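PDB 3NZR: 2-dehydro-3-deoxyphosphogluconate aldolase from Vibrio fischeri, which belongs to the KDGP aldolase family of enzymes built on the TIM-barrel fold. Local coordinates for residues M81-S86 against A102-L107; Q96-V101 against G117-T122; V125-I130 against D141-V146; S159-F164 against K185-E190. All blocks are in the same frame, centred on the assembly; numbering follows the deposited sequence.

Contact 1. Residues M81-S86 against A102-L107; sequences MVSLIS and ATSRAL
Ser83 and Ser104 mark the closest backbone approach, their CA atoms 4.6 Å apart, where helices 79-89 and 101-108 run almost parallel at a crossing angle of -15°. The segment axes come within 8.7 Å, a separation that small side chains allow. Both serines hold OG beside their own backbone N and anti to the carbonyl carbon (chi1 -70° for Ser83, -75° for Ser104), and the two hydroxyls meet head on in a hydrogen bond, Ser83 OG to Ser104 OG 2.8 Å. Weak bonds, from Gln96 NE2 to Ser104 OG and between Ser83 OG and Ser79 O, add to this buried polar spot. The methyl CG2 of Thr103 covers it at 3.6 Å from Ser83 OG. On the C-terminal side of the hydroxyl pair, a water bridges the helices by donating to two carbonyls, at 3.0 Å from Ser83 O and 3.1 Å from Ser104 O. To the side of the serine pair, Leu84 and Leu107 lie side by side and point the same way, with Leu84 CD2 4.1 Å from Leu107 CD1. Ala102 and Ala106 pack on the same alanines of the second subunit. This near-parallel packing of consecutive helices is that of the outer helical layer of a TIM barrel.

Contact 2. Residues Q96-V101 against G117-T122; sequences QVFTGV and GLISPT
Leu118, on strand 114-119, meets the loop that follows strand 93-94 with CB and with one of its two end branches. Its CB lies 3.6 Å from Gln96 O and close to Val97 CA; CG, anti to the backbone N (chi1 176°), carries the branches onward. One branch, CD2, reaches Val97 CG1 at 4.0 Å, the two side chains crossing at a slant; the other, CD1, turns to Phe164.

Beneath this apolar touch the backbones are held lightly. Leu118 N donates to Gln96 O at 3.0 Å, but the N-H...O angle of 131° makes the bond weak. The same carbonyl oxygen also receives a CA-H...O contact from Gly117 CA at 3.5 Å. Gly117, having no side chain, lets Val101 CG2 settle 3.7 Å from its CA. On another side of the strand Phe98 CD1 meets Ile119 CG2 at 3.9 Å, a methyl held beside the backbone N of Ile119, and the phenyl ring also packs on Met152 of the second subunit. The amide of Gln96 turns away from the strand: OE1 takes a hydrogen bond from Ser79 OG and another from Val97 N, which fixes the start of the loop. A loop leading from one short strand to the next helix while leaning on the neighbouring parallel strand is the beta-to-alpha connection of a TIM barrel.

Contact 3. Residues V125-I130 against D141-V146; sequences VGMVKI and DAIVPV
Gly126 opens the pairing with its carbonyl, which takes Val146 N at 3.0 Å; the donor stands above the carbonyl plane, as the second segment is already turning from Pro145, the N-cap residue, into helix 146-155. Next comes Met127, a selenomethionine in this model, in a non-hydrogen-bonded pair with Pro145. Its chain bends at chi2 and chi3 and folds back across the partner strand, which brings SE near Pro145 CA and CE near the Ile143 carbonyl. Its CB meets Ile143 CG2 at 3.6 Å, the two side chains crossing at about a right angle.

Val128 and Val144 form the hydrogen-bonded pair, with Val128 N to Val144 O and Val144 N to Val128 O both at 2.8 Å. Their side chains share one face, CG2 against CG2, and Val128 CG1 extends the apolar patch to Val146. The strands thus form an antiparallel beta-hairpin with a long connecting loop, inserted in the barrel topology between strand 114-119 and helix 146-155. Ala149 of that helix and Ile119 pack against the Val128 side.

Lys129 points to the other face, in a non-hydrogen-bonded pair with Ile143. CG lies anti to the backbone N (chi1 170°) and the chain runs on fully extended, so that CD and CE pass over the carboxylate of Asp141 before NZ makes a salt bridge with Asp141 OD1 at 3.3 Å, its hydrogen bond weak. Ile130 closes the segment: its N donates almost straight to Ala142 O at 3.0 Å, while CG2 leans on Val144 CG2 at 3.8 Å and the Ile130 side chain also packs on Met152 of the second subunit.

Contact 4. Residues S159-F164 against K185-E190; sequences SSVKYF and KDFWLE
Phe187 swings its ring under the backbone of Ser159 and Ser160 because its CG stands anti to the backbone N (chi1 -157°). Ser159 O then sits over one face of the ring, toward its rim, 3.4 Å from Phe187 CE1. In the ring plane, Val161 CG2 comes to the edge at 3.8 Å from Phe187 CD2. Ser160 instead holds OG between its backbone N and carbonyl carbon (chi1 69°), which turns the hydroxyl toward the carboxylate of Glu190. The resulting bond to Glu190 OE2 is doubtful in detail, since the place of that oxygen is less sure; OE1 of the same group is held by Asn116 ND2.

The backbones pair in parallel, with Val161 N to Trp188 O at 3.0 Å, Glu190 N to Val161 O at 2.7 Å and Tyr163 N to Glu190 O at 3.2 Å. Strands 160-163 and 188-191, joined through helix 172-184, form a beta-alpha-beta crossover, the repeating element of the TIM barrel. Val161 and Leu189 point together to the helix-covered side, Val161 CG1 3.9 Å from Leu189 CD1, and Leu189 packs on Phe175 of the crossover helix while Val161 reaches Leu153. On the other face lie Ser160, Lys162, Trp188 and Glu190, with CB of Ser160 3.7 Å from CB of Trp188. Lys162 extends away from the pair to Asn95, to which its NZ is hydrogen-bonded.

How the contacts relate
Contacts 1, 2 and 4 are buried parts of the barrel, whereas contact 3 is a partly buried hairpin farther from the centre of the chain. Contacts 2 and 4 both use the parallel sheet: Gly117 O takes a probable hydrogen bond from Lys162 N, placing strand 114-119 beside 160-163. Contact 4 alone has a full set of parallel backbone bonds; contact 2 has a single weak one and depends on apolar packing. Contact 1 joins helices through hydroxyls and a water, and a weak bond from Gln96 NE2 links it to contact 2. Contact 3 adds antiparallel pairing and a salt bridge, and meets contact 2 at Ser120 and Lys129. Contacts 1, 2 and 3 touch the second subunit; contact 4 does not.

Contact 1. Residues M81-S86 against A102-L107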
loop_
_atom_site.group_PDB
_atom_site.type_symbol
_atom_site.label_atom_id
_atom_site.label_comp_id
_atom_site.label_asym_id
_atom_site.label_seq_id
_atom_site.Cartn_x
_atom_site.Cartn_y
_atom_site.Cartn_z
HETATM N N MSE A 81 6.488 -7.083 11.080
HETATM C CA MSE A 81 6.220 -7.920 12.211
HETATM C C MSE A 81 4.825 -7.738 12.721
HETATM O O MSE A 81 4.182 -8.685 13.104
HETATM C CB MSE A 81 7.228 -7.640 13.327
HETATM C CG MSE A 81 7.255 -8.712 14.401
HETATM SE SE MSE A 81 8.597 -8.295 15.770
HETATM C CE MSE A 81 10.225 -9.025 14.846
ATOM N N VAL A 82 4.314 -6.489 12.707
ATOM C CA VAL A 82 2.954 -6.272 13.084
ATOM C C VAL A 82 1.998 -6.969 12.161
ATOM O O VAL A 82 1.055 -7.514 12.636
ATOM C CB VAL A 82 2.637 -4.720 13.189
ATOM C CG1 VAL A 82 1.095 -4.537 13.249
ATOM C CG2 VAL A 82 3.347 -4.131 14.408
ATOM N N SER A 83 2.233 -7.006 10.831
ATOM C CA SER A 83 1.395 -7.637 9.936
ATOM C C SER A 83 1.412 -9.121 10.198
ATOM O O SER A 83 0.324 -9.718 10.234
ATOM C CB SER A 83 1.875 -7.416 8.487
ATOM O OG SER A 83 1.706 -6.061 8.022
ATOM N N LEU A 84 2.587 -9.729 10.369
ATOM C CA LEU A 84 2.677 -11.194 10.563
ATOM C C LEU A 84 2.063 -11.577 11.920
ATOM O O LEU A 84 1.357 -12.552 12.044
ATOM C CB LEU A 84 4.127 -11.646 10.577
ATOM C CG LEU A 84 4.810 -11.499 9.232
ATOM C CD1 LEU A 84 6.300 -11.795 9.375
ATOM C CD2 LEU A 84 4.198 -12.487 8.266
ATOM N N ILE A 85 2.333 -10.803 12.955
ATOM C CA ILE A 85 1.627 -11.025 14.259
ATOM C C ILE A 85 0.100 -10.965 14.147
ATOM O O ILE A 85 -0.624 -11.839 14.679
ATOM C CB ILE A 85 2.096 -9.980 15.286
ATOM C CG1 ILE A 85 3.552 -10.245 15.691
ATOM C CG2 ILE A 85 1.204 -9.971 16.566
ATOM C CD1 ILE A 85 4.145 -9.099 16.491
ATOM N N SER A 86 -0.424 -9.927 13.513
ATOM C CA SER A 86 -1.850 -9.741 13.401
ATOM C C SER A 86 -2.517 -10.865 12.609
ATOM O O SER A 86 -3.635 -11.275 12.881
ATOM C CB SER A 86 -2.172 -8.361 12.794
ATOM O OG SER A 86 -1.587 -7.296 13.582
ATOM N N ALA A 102 -1.970 -2.084 3.551
ATOM C CA ALA A 102 -2.497 -3.070 2.663
ATOM C C ALA A 102 -2.008 -4.446 3.037
ATOM O O ALA A 102 -2.761 -5.423 2.933
ATOM C CB ALA A 102 -2.100 -2.716 1.122
ATOM N N THR A 103 -0.718 -4.556 3.391
ATOM C CA THR A 103 -0.203 -5.820 3.795
ATOM C C THR A 103 -0.922 -6.396 5.011
ATOM O O THR A 103 -1.250 -7.584 5.051
ATOM C CB THR A 103 1.261 -5.686 4.179
ATOM O OG1 THR A 103 2.015 -5.121 3.092
ATOM C CG2 THR A 103 1.823 -7.089 4.542
ATOM N N SER A 104 -1.119 -5.586 6.028
ATOM C CA SER A 104 -1.864 -6.012 7.189
ATOM C C SER A 104 -3.310 -6.427 6.864
ATOM O O SER A 104 -3.773 -7.372 7.365
ATOM C CB SER A 104 -1.844 -4.942 8.255
ATOM O OG SER A 104 -0.624 -4.891 8.904
ATOM N N ARG A 105 -3.991 -5.668 6.032
ATOM C CA ARG A 105 -5.320 -6.031 5.618
ATOM C C ARG A 105 -5.314 -7.350 4.857
ATOM O O ARG A 105 -6.172 -8.129 5.041
ATOM C CB ARG A 105 -6.025 -4.975 4.810
ATOM C CG ARG A 105 -7.394 -5.387 4.264
ATOM C CD ARG A 105 -8.416 -5.563 5.328
ATOM N NE ARG A 105 -8.684 -4.328 5.988
ATOM C CZ ARG A 105 -9.161 -4.174 7.213
ATOM N NH1 ARG A 105 -9.473 -5.187 7.948
ATOM N NH2 ARG A 105 -9.326 -2.991 7.680
ATOM N N ALA A 106 -4.331 -7.564 4.020
ATOM C CA ALA A 106 -4.316 -8.771 3.222
ATOM C C ALA A 106 -4.064 -9.977 4.089
ATOM O O ALA A 106 -4.790 -10.929 4.036
ATOM C CB ALA A 106 -3.351 -8.679 2.083
ATOM N N LEU A 107 -3.071 -9.900 4.944
ATOM C CA LEU A 107 -2.747 -11.052 5.801
ATOM C C LEU A 107 -3.740 -11.239 6.950
ATOM O O LEU A 107 -3.816 -12.309 7.462
ATOM C CB LEU A 107 -1.337 -10.960 6.377
ATOM C CG LEU A 107 -0.212 -10.786 5.325
ATOM C CD1 LEU A 107 1.088 -10.807 6.113
ATOM C CD2 LEU A 107 -0.223 -11.860 4.213
HETATM O O HOH W 1 -2.547 -8.961 9.790
#

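Contact 2. Residues Q96-V101 against G117-T122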
loop_
_atom_site.group_PDB
_atom_site.type_symbol
_atom_site.label_atom_id
_atom_site.label_comp_id
_atom_site.label_asym_id
_atom_site.label_seq_id
_atom_site.Cartn_x
_atom_site.Cartn_y
_atom_site.Cartn_z
ATOM N N GLN A 96 -0.610 0.633 11.840
ATOM C CA GLN A 96 0.296 0.496 10.720
ATOM C C GLN A 96 0.833 1.800 10.257
ATOM O O GLN A 96 0.246 2.867 10.467
ATOM C CB GLN A 96 -0.272 -0.272 9.571
ATOM C CG GLN A 96 -0.026 -1.792 9.635
ATOM C CD GLN A 96 1.390 -2.193 9.629
ATOM O OE1 GLN A 96 2.278 -1.382 9.325
ATOM N NE2 GLN A 96 1.652 -3.471 9.920
ATOM N N VAL A 97 2.004 1.721 9.670
ATOM C CA VAL A 97 2.511 2.859 8.873
ATOM C C VAL A 97 1.879 2.820 7.491
ATOM O O VAL A 97 1.331 1.817 7.029
ATOM C CB VAL A 97 4.063 2.851 8.829
ATOM C CG1 VAL A 97 4.609 3.103 10.293
ATOM C CG2 VAL A 97 4.595 1.489 8.310
ATOM N N PHE A 98 1.973 3.912 6.772
ATOM C CA PHE A 98 1.234 4.056 5.492
ATOM C C PHE A 98 1.510 2.895 4.553
ATOM O O PHE A 98 0.593 2.377 3.937
ATOM C CB PHE A 98 1.605 5.377 4.849
ATOM C CG PHE A 98 0.763 5.764 3.651
ATOM C CD1 PHE A 98 -0.414 6.484 3.831
ATOM C CD2 PHE A 98 1.192 5.464 2.348
ATOM C CE1 PHE A 98 -1.169 6.856 2.748
ATOM C CE2 PHE A 98 0.416 5.827 1.262
ATOM C CZ PHE A 98 -0.751 6.557 1.484
ATOM N N THR A 99 2.758 2.492 4.414
ATOM C CA THR A 99 3.123 1.436 3.513
ATOM C C THR A 99 2.812 0.023 3.975
ATOM O O THR A 99 3.172 -0.941 3.318
ATOM C CB THR A 99 4.700 1.532 3.287
ATOM O OG1 THR A 99 5.336 1.646 4.564
ATOM C CG2 THR A 99 5.138 2.854 2.489
ATOM N N GLY A 100 2.283 -0.145 5.169
ATOM C CA GLY A 100 2.003 -1.434 5.726
ATOM C C GLY A 100 0.494 -1.692 5.843
ATOM O O GLY A 100 0.123 -2.803 6.173
ATOM N N VAL A 101 -0.369 -0.689 5.562
ATOM C CA VAL A 101 -1.810 -0.871 5.656
ATOM C C VAL A 101 -2.363 -2.029 4.838
ATOM O O VAL A 101 -3.077 -2.941 5.373
ATOM C CB VAL A 101 -2.497 0.448 5.281
ATOM C CG1 VAL A 101 -4.038 0.279 5.276
ATOM C CG2 VAL A 101 -2.044 1.505 6.297
ATOM N N GLY A 117 -3.670 3.859 9.542
ATOM C CA GLY A 117 -2.485 4.256 8.754
ATOM C C GLY A 117 -1.903 5.579 9.237
ATOM O O GLY A 117 -2.609 6.607 9.312
ATOM N N LEU A 118 -0.609 5.588 9.517
ATOM C CA LEU A 118 0.071 6.739 10.120
ATOM C C LEU A 118 0.380 7.780 9.122
ATOM O O LEU A 118 0.990 7.534 8.072
ATOM C CB LEU A 118 1.355 6.298 10.724
ATOM C CG LEU A 118 2.285 7.357 11.338
ATOM C CD1 LEU A 118 1.617 7.906 12.469
ATOM C CD2 LEU A 118 3.557 6.669 11.786
ATOM N N ILE A 119 -0.211 8.949 9.342
ATOM C CA ILE A 119 0.162 10.093 8.532
ATOM C C ILE A 119 0.395 11.244 9.522
ATOM O O ILE A 119 -0.058 11.224 10.670
ATOM C CB ILE A 119 -0.892 10.408 7.509
ATOM C CG1 ILE A 119 -2.151 10.939 8.181
ATOM C CG2 ILE A 119 -1.192 9.199 6.566
ATOM C CD1 ILE A 119 -3.184 11.166 7.098
ATOM N N SER A 120 1.202 12.218 9.130
ATOM C CA SER A 120 1.698 13.180 10.053
ATOM C C SER A 120 1.520 14.622 9.664
ATOM O O SER A 120 1.479 14.946 8.462
ATOM C CB SER A 120 3.161 12.921 10.232
ATOM O OG SER A 120 3.402 11.515 10.664
ATOM N N PRO A 121 1.594 15.514 10.648
ATOM C CA PRO A 121 1.400 16.935 10.366
ATOM C C PRO A 121 2.603 17.425 9.622
ATOM O O PRO A 121 3.662 16.753 9.630
ATOM C CB PRO A 121 1.365 17.585 11.753
ATOM C CG PRO A 121 1.022 16.559 12.685
ATOM C CD PRO A 121 1.562 15.237 12.095
ATOM N N THR A 122 2.434 18.531 8.918
ATOM C CA THR A 122 3.504 19.104 8.129
ATOM C C THR A 122 3.768 20.590 8.395
ATOM O O THR A 122 4.707 21.137 7.856
ATOM C CB THR A 122 3.163 19.014 6.641
ATOM O OG1 THR A 122 1.980 19.796 6.396
ATOM C CG2 THR A 122 3.022 17.544 6.195
#

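Contact 3. Residues V125-I130 against D141-V146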
loop_
_atom_site.group_PDB
_atom_site.type_symbol
_atom_site.label_atom_id
_atom_site.label_comp_id
_atom_site.label_asym_id
_atom_site.label_seq_id
_atom_site.Cartn_x
_atom_site.Cartn_y
_atom_site.Cartn_z
ATOM N N VAL A 125 -1.770 23.398 6.915
ATOM C CA VAL A 125 -3.145 22.940 7.001
ATOM C C VAL A 125 -3.544 22.317 5.665
ATOM O O VAL A 125 -3.321 22.888 4.612
ATOM C CB VAL A 125 -4.135 24.078 7.325
ATOM C CG1 VAL A 125 -5.614 23.557 7.323
ATOM C CG2 VAL A 125 -3.760 24.808 8.659
ATOM N N GLY A 126 -4.041 21.079 5.722
ATOM C CA GLY A 126 -4.503 20.350 4.524
ATOM C C GLY A 126 -3.467 19.496 3.838
ATOM O O GLY A 126 -3.818 18.783 2.902
HETATM N N MSE A 127 -2.215 19.584 4.252
HETATM C CA MSE A 127 -1.202 18.740 3.701
HETATM C C MSE A 127 -0.659 17.787 4.757
HETATM O O MSE A 127 -0.439 18.187 5.933
HETATM C CB MSE A 127 -0.036 19.558 3.147
HETATM C CG MSE A 127 -0.427 20.582 2.090
HETATM SE SE MSE A 127 -1.064 19.738 0.415
HETATM C CE MSE A 127 0.610 19.032 -0.397
ATOM N N VAL A 128 -0.424 16.543 4.340
ATOM C CA VAL A 128 0.027 15.515 5.285
ATOM C C VAL A 128 1.185 14.710 4.741
ATOM O O VAL A 128 1.299 14.518 3.518
ATOM C CB VAL A 128 -1.097 14.530 5.708
ATOM C CG1 VAL A 128 -2.231 15.231 6.517
ATOM C CG2 VAL A 128 -1.616 13.755 4.505
ATOM N N LYS A 129 2.037 14.242 5.653
ATOM C CA LYS A 129 3.227 13.450 5.305
ATOM C C LYS A 129 2.846 11.944 5.320
ATOM O O LYS A 129 2.324 11.460 6.327
ATOM C CB LYS A 129 4.420 13.712 6.200
ATOM C CG LYS A 129 5.595 12.759 6.039
ATOM C CD LYS A 129 6.716 12.957 7.051
ATOM C CE LYS A 129 7.770 11.755 7.029
ATOM N NZ LYS A 129 8.942 12.105 7.874
ATOM N N ILE A 130 3.113 11.239 4.233
ATOM C CA ILE A 130 2.699 9.816 4.148
ATOM C C ILE A 130 3.885 8.854 3.968
ATOM O O ILE A 130 3.688 7.578 3.829
ATOM C CB ILE A 130 1.694 9.568 3.005
ATOM C CG1 ILE A 130 2.276 10.015 1.666
ATOM C CG2 ILE A 130 0.357 10.346 3.260
ATOM C CD1 ILE A 130 1.465 9.589 0.467
ATOM N N ASP A 141 10.487 13.972 2.265
ATOM C CA ASP A 141 9.091 13.757 2.679
ATOM C C ASP A 141 8.159 13.695 1.440
ATOM O O ASP A 141 8.339 14.457 0.457
ATOM C CB ASP A 141 8.620 14.838 3.691
ATOM C CG ASP A 141 9.401 14.778 5.061
ATOM O OD1 ASP A 141 10.120 13.780 5.309
ATOM O OD2 ASP A 141 9.313 15.723 5.879
ATOM N N ALA A 142 7.166 12.807 1.481
ATOM C CA ALA A 142 6.068 12.801 0.539
ATOM C C ALA A 142 4.926 13.494 1.213
ATOM O O ALA A 142 4.376 12.965 2.180
ATOM C CB ALA A 142 5.696 11.369 0.187
ATOM N N ILE A 143 4.570 14.673 0.734
ATOM C CA ILE A 143 3.561 15.514 1.394
ATOM C C ILE A 143 2.422 15.675 0.415
ATOM O O ILE A 143 2.630 16.084 -0.756
ATOM C CB ILE A 143 4.166 16.927 1.799
ATOM C CG1 ILE A 143 5.175 16.727 2.940
ATOM C CG2 ILE A 143 3.076 17.938 2.253
ATOM C CD1 ILE A 143 6.265 17.738 3.042
ATOM N N VAL A 144 1.227 15.321 0.840
ATOM C CA VAL A 144 0.127 15.235 -0.084
ATOM C C VAL A 144 -1.149 15.779 0.523
ATOM O O VAL A 144 -1.273 15.964 1.758
ATOM C CB VAL A 144 -0.120 13.747 -0.466
ATOM C CG1 VAL A 144 1.135 13.129 -0.970
ATOM C CG2 VAL A 144 -0.664 13.000 0.769
ATOM N N PRO A 145 -2.142 16.001 -0.329
ATOM C CA PRO A 145 -3.373 16.545 0.187
ATOM C C PRO A 145 -4.057 15.533 1.123
ATOM O O PRO A 145 -4.068 14.322 0.811
ATOM C CB PRO A 145 -4.205 16.747 -1.089
ATOM C CG PRO A 145 -3.280 16.905 -2.126
ATOM C CD PRO A 145 -2.153 15.961 -1.812
ATOM N N VAL A 146 -4.604 15.998 2.238
ATOM C CA VAL A 146 -5.199 15.089 3.212
ATOM C C VAL A 146 -6.337 14.262 2.563
ATOM O O VAL A 146 -6.480 13.029 2.797
ATOM C CB VAL A 146 -5.657 15.823 4.554
ATOM C CG1 VAL A 146 -6.736 16.782 4.339
ATOM C CG2 VAL A 146 -6.089 14.748 5.604
#

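Contact 4. Residues S159-F164 against K185-E190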
loop_
_atom_site.group_PDB
_atom_site.type_symbol
_atom_site.label_atom_id
_atom_site.label_comp_id
_atom_site.label_asym_id
_atom_site.label_seq_id
_atom_site.Cartn_x
_atom_site.Cartn_y
_atom_site.Cartn_z
ATOM N N SER A 159 -8.985 1.408 7.523
ATOM C CA SER A 159 -10.170 1.817 8.251
ATOM C C SER A 159 -10.150 3.247 8.761
ATOM O O SER A 159 -11.173 3.848 8.933
ATOM C CB SER A 159 -10.256 0.957 9.471
ATOM O OG SER A 159 -10.076 -0.381 9.115
ATOM N N SER A 160 -8.941 3.751 9.036
ATOM C CA SER A 160 -8.716 4.961 9.787
ATOM C C SER A 160 -7.355 5.618 9.572
ATOM O O SER A 160 -6.375 4.988 9.143
ATOM C CB SER A 160 -8.914 4.692 11.278
ATOM O OG SER A 160 -7.908 3.869 11.766
ATOM N N VAL A 161 -7.364 6.939 9.759
ATOM C CA VAL A 161 -6.225 7.773 9.858
ATOM C C VAL A 161 -5.676 7.789 11.280
ATOM O O VAL A 161 -6.411 8.215 12.224
ATOM C CB VAL A 161 -6.631 9.223 9.505
ATOM C CG1 VAL A 161 -5.462 10.142 9.896
ATOM C CG2 VAL A 161 -6.875 9.314 7.949
ATOM N N LYS A 162 -4.397 7.420 11.465
ATOM C CA LYS A 162 -3.734 7.697 12.748
ATOM C C LYS A 162 -2.851 8.940 12.540
ATOM O O LYS A 162 -1.888 8.931 11.767
ATOM C CB LYS A 162 -2.857 6.560 13.174
ATOM C CG LYS A 162 -2.005 6.796 14.434
ATOM C CD LYS A 162 -1.201 5.552 14.670
ATOM C CE LYS A 162 -0.581 5.483 16.043
ATOM N NZ LYS A 162 0.263 4.234 16.060
ATOM N N TYR A 163 -3.239 10.006 13.200
ATOM C CA TYR A 163 -2.631 11.280 13.026
ATOM C C TYR A 163 -1.646 11.436 14.143
ATOM O O TYR A 163 -2.016 11.502 15.322
ATOM C CB TYR A 163 -3.708 12.358 13.132
ATOM C CG TYR A 163 -3.246 13.663 12.638
ATOM C CD1 TYR A 163 -2.741 13.781 11.334
ATOM C CD2 TYR A 163 -3.285 14.790 13.436
ATOM C CE1 TYR A 163 -2.270 14.989 10.844
ATOM C CE2 TYR A 163 -2.844 16.012 12.936
ATOM C CZ TYR A 163 -2.348 16.096 11.637
ATOM O OH TYR A 163 -1.916 17.284 11.096
ATOM N N PHE A 164 -0.378 11.421 13.774
ATOM C CA PHE A 164 0.694 11.424 14.774
ATOM C C PHE A 164 1.941 11.995 14.141
ATOM O O PHE A 164 2.209 11.692 12.940
ATOM C CB PHE A 164 0.963 9.993 15.199
ATOM C CG PHE A 164 2.127 9.809 16.099
ATOM C CD1 PHE A 164 1.971 9.829 17.496
ATOM C CD2 PHE A 164 3.378 9.532 15.566
ATOM C CE1 PHE A 164 3.074 9.647 18.321
ATOM C CE2 PHE A 164 4.481 9.331 16.392
ATOM C CZ PHE A 164 4.346 9.386 17.748
ATOM N N LYS A 185 -15.273 12.346 3.890
ATOM C CA LYS A 185 -15.019 11.087 3.168
ATOM C C LYS A 185 -15.404 9.859 3.973
ATOM O O LYS A 185 -15.033 8.691 3.655
ATOM C CB LYS A 185 -13.538 11.016 2.820
ATOM C CG LYS A 185 -13.237 11.761 1.536
ATOM C CD LYS A 185 -11.871 11.332 0.912
ATOM C CE LYS A 185 -10.926 12.272 1.408
ATOM N NZ LYS A 185 -11.471 13.578 2.057
ATOM N N ASP A 186 -16.052 10.133 5.093
ATOM C CA ASP A 186 -16.617 9.110 5.959
ATOM C C ASP A 186 -15.598 8.051 6.449
ATOM O O ASP A 186 -15.807 6.862 6.297
ATOM C CB ASP A 186 -17.699 8.420 5.194
ATOM C CG ASP A 186 -18.290 7.305 5.962
ATOM O OD1 ASP A 186 -18.514 7.460 7.211
ATOM O OD2 ASP A 186 -18.523 6.245 5.327
ATOM N N PHE A 187 -14.497 8.507 7.010
ATOM C CA PHE A 187 -13.360 7.670 7.369
ATOM C C PHE A 187 -13.164 7.929 8.814
ATOM O O PHE A 187 -13.733 8.894 9.333
ATOM C CB PHE A 187 -12.155 8.112 6.566
ATOM C CG PHE A 187 -11.119 7.062 6.410
ATOM C CD1 PHE A 187 -11.459 5.840 5.908
ATOM C CD2 PHE A 187 -9.833 7.292 6.705
ATOM C CE1 PHE A 187 -10.548 4.870 5.740
ATOM C CE2 PHE A 187 -8.897 6.290 6.501
ATOM C CZ PHE A 187 -9.269 5.111 6.038
ATOM N N TRP A 188 -12.549 7.014 9.519
ATOM C CA TRP A 188 -12.339 7.163 10.954
ATOM C C TRP A 188 -10.998 7.807 11.275
ATOM O O TRP A 188 -10.106 7.940 10.410
ATOM C CB TRP A 188 -12.465 5.813 11.660
ATOM C CG TRP A 188 -13.752 5.091 11.283
ATOM C CD1 TRP A 188 -14.885 5.633 10.718
ATOM C CD2 TRP A 188 -14.031 3.711 11.485
ATOM N NE1 TRP A 188 -15.836 4.663 10.535
ATOM C CE2 TRP A 188 -15.346 3.477 11.007
ATOM C CE3 TRP A 188 -13.312 2.653 12.035
ATOM C CZ2 TRP A 188 -15.937 2.220 11.043
ATOM C CZ3 TRP A 188 -13.915 1.418 12.086
ATOM C CH2 TRP A 188 -15.201 1.203 11.586
ATOM N N LEU A 189 -10.820 8.180 12.530
ATOM C CA LEU A 189 -9.695 9.029 12.959
ATOM C C LEU A 189 -9.205 8.643 14.311
ATOM O O LEU A 189 -9.986 8.351 15.231
ATOM C CB LEU A 189 -10.221 10.494 13.049
ATOM C CG LEU A 189 -9.208 11.587 13.356
ATOM C CD1 LEU A 189 -8.066 11.685 12.345
ATOM C CD2 LEU A 189 -9.990 12.928 13.498
ATOM N N GLU A 190 -7.904 8.571 14.469
ATOM C CA GLU A 190 -7.280 8.122 15.695
ATOM C C GLU A 190 -6.286 9.201 16.113
ATOM O O GLU A 190 -5.115 9.249 15.705
ATOM C CB GLU A 190 -6.610 6.766 15.489
ATOM C CG GLU A 190 -7.474 5.790 14.800
ATOM C CD GLU A 190 -7.053 4.361 15.010
ATOM O OE1 GLU A 190 -6.029 4.077 15.756
ATOM O OE2 GLU A 190 -7.665 3.507 14.308
#